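Local coordinates for putative solute-binding component of ABC transporter (Clostridium phytofermentans, PDB 4YS6), which probably serves as the sugar-binding component of an ABC transporter and binds beta-D-glucopyranose, at residues A[138-141]-A[142-145]. Numbering follows the deposited sequence.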
ATOM      1  N   THR A 138      -5.094   9.074  -3.484  1.00 11.25           N
ATOM      2  CA  THR A 138      -4.809   7.718  -3.018  1.00 10.88           C
ATOM      3  C   THR A 138      -5.968   6.790  -3.414  1.00 11.05           C
ATOM      4  O   THR A 138      -6.905   7.215  -4.094  1.00 13.47           O
ATOM      5  CB  THR A 138      -4.575   7.733  -1.499  1.00 10.87           C
ATOM      6  OG1 THR A 138      -4.107   6.454  -1.058  1.00 14.81           O
ATOM      7  CG2 THR A 138      -5.861   8.101  -0.773  1.00 15.59           C
ATOM      8  N   PHE A 139      -5.867   5.520  -3.050  1.00 12.80           N
ATOM      9  CA  PHE A 139      -7.005   4.614  -3.102  1.00 13.47           C
ATOM     10  C   PHE A 139      -7.682   4.646  -1.743  1.00 12.27           C
ATOM     11  O   PHE A 139      -7.147   5.186  -0.769  1.00 15.43           O
ATOM     12  CB  PHE A 139      -6.555   3.193  -3.509  1.00 12.44           C
ATOM     13  CG  PHE A 139      -6.110   3.123  -4.930  1.00 11.60           C
ATOM     14  CD1 PHE A 139      -4.830   3.515  -5.279  1.00 14.91           C
ATOM     15  CD2 PHE A 139      -6.977   2.720  -5.925  1.00 15.58           C
ATOM     16  CE1 PHE A 139      -4.420   3.510  -6.602  1.00 16.78           C
ATOM     17  CE2 PHE A 139      -6.548   2.709  -7.253  1.00 18.19           C
ATOM     18  CZ  PHE A 139      -5.287   3.123  -7.575  1.00 15.96           C
ATOM     19  N   ASP A 140      -8.892   4.124  -1.665  1.00 13.14           N
ATOM     20  CA  ASP A 140      -9.606   4.114  -0.391  1.00 12.43           C
ATOM     21  C   ASP A 140      -8.990   3.058   0.513  1.00 12.80           C
ATOM     22  O   ASP A 140      -9.349   1.864   0.460  1.00 14.68           O
ATOM     23  CB  ASP A 140     -11.082   3.852  -0.647  1.00 13.89           C
ATOM     24  CG  ASP A 140     -11.929   3.997   0.600  1.00 19.36           C
ATOM     25  OD1 ASP A 140     -11.403   3.932   1.726  1.00 16.73           O
ATOM     26  OD2 ASP A 140     -13.139   4.190   0.429  1.00 20.61           O
ATOM     27  N   ASN A 141      -8.015   3.487   1.315  1.00 11.60           N
ATOM     28  CA  ASN A 141      -7.194   2.553   2.058  1.00 11.91           C
ATOM     29  C   ASN A 141      -7.955   1.824   3.172  1.00 14.63           C
ATOM     30  O   ASN A 141      -7.717   0.640   3.404  1.00 12.81           O
ATOM     31  CB  ASN A 141      -5.995   3.284   2.633  1.00 12.78           C
ATOM     32  CG  ASN A 141      -5.169   3.925   1.555  1.00 14.77           C
ATOM     33  OD1 ASN A 141      -4.660   3.230   0.688  1.00 17.05           O
ATOM     34  ND2 ASN A 141      -5.113   5.248   1.544  1.00 14.03           N
ATOM     35  N   TYR A 142      -8.906   2.501   3.806  1.00 14.08           N
ATOM     36  CA  TYR A 142      -9.728   1.831   4.810  1.00 14.03           C
ATOM     37  C   TYR A 142     -10.522   0.699   4.148  1.00 16.77           C
ATOM     38  O   TYR A 142     -10.619  -0.403   4.691  1.00 15.27           O
ATOM     39  CB  TYR A 142     -10.649   2.830   5.494  1.00 13.20           C
ATOM     40  CG  TYR A 142     -11.490   2.204   6.554  1.00 17.21           C
ATOM     41  CD1 TYR A 142     -10.990   2.009   7.830  1.00 19.91           C
ATOM     42  CD2 TYR A 142     -12.782   1.790   6.279  1.00 22.84           C
ATOM     43  CE1 TYR A 142     -11.767   1.420   8.813  1.00 20.79           C
ATOM     44  CE2 TYR A 142     -13.557   1.211   7.249  1.00 25.50           C
ATOM     45  CZ  TYR A 142     -13.044   1.027   8.505  1.00 24.09           C
ATOM     46  OH  TYR A 142     -13.849   0.438   9.449  1.00 33.97           O
HETATM   47  N   MSE A 143     -11.044   0.949   2.958  1.00 12.19           N
HETATM   48  CA  MSE A 143     -11.842  -0.061   2.249  1.00 11.87           C
HETATM   49  C   MSE A 143     -10.971  -1.252   1.842  1.00 11.43           C
HETATM   50  O   MSE A 143     -11.433  -2.413   1.854  1.00 13.20           O
HETATM   51  CB  MSE A 143     -12.548   0.549   1.025  1.00 14.34           C
HETATM   52  CG  MSE A 143     -13.273  -0.463   0.234  1.00 16.33           C
HETATM   53 SE   MSE A 143     -14.065   0.432  -1.346  1.00 46.86          SE
HETATM   54  CE  MSE A 143     -15.186   1.728  -0.394  1.00 64.84           C
ATOM     55  N   VAL A 144      -9.707  -1.001   1.490  1.00 12.38           N
ATOM     56  CA  VAL A 144      -8.791  -2.087   1.199  1.00 13.45           C
ATOM     57  C   VAL A 144      -8.733  -3.023   2.404  1.00 14.15           C
ATOM     58  O   VAL A 144      -8.839  -4.235   2.279  1.00 13.61           O
ATOM     59  CB  VAL A 144      -7.352  -1.592   0.870  1.00 12.73           C
ATOM     60  CG1 VAL A 144      -6.355  -2.752   0.843  1.00 15.83           C
ATOM     61  CG2 VAL A 144      -7.306  -0.818  -0.450  1.00 17.47           C
ATOM     62  N   GLY A 145      -8.521  -2.445   3.583  1.00 13.30           N
ATOM     63  CA  GLY A 145      -8.480  -3.224   4.805  1.00 14.38           C
ATOM     64  C   GLY A 145      -9.783  -3.965   5.054  1.00 12.78           C
ATOM     65  O   GLY A 145      -9.768  -5.132   5.386  1.00 13.95           O
TER
HETATM   66  O   HOH W   1      -9.765   5.394   3.312  1.00 16.60           O
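Y142 meets D140 through a water: its backbone N donates to water 1, which in turn donates a hydrogen bond to D140 OD1, 2.7 Å away. The phenol turns outward, where Y142 OH is hydrogen-bonded to D188. One residue on, M143 N donates directly to D140 OD1 at 3.2 Å, reaching the oxygen from above the carboxylate plane, 64° out of it. OD1 thus accepts both the amide and the water. With CG of D140 anti to its backbone N (chi1 -173°), the carboxylate sits over the start of the helix, and the selenomethionine M143 crosses it at about a right angle. The M143 chain bends at its third torsion (-59°), which brings CE to 3.3 Å from D140 OD2. V144 N then closes the first helical turn with an i to i+4 hydrogen bond to D140 O at 3.1 Å, while its CG2 packs 3.5 Å from that same oxygen. G145 N makes the next such bond, to N141 O. The N141 amide turns from the helix segment, ND2 donating to T138 OG1 at 3.0 Å and also bonded to Y322 OH; the side chain comes to about 5 Å of the bound glucose. This is an Asp N-cap where strand 135-139 passes into helix 141-155, beside the sugar cleft of a periplasmic-binding-protein fold.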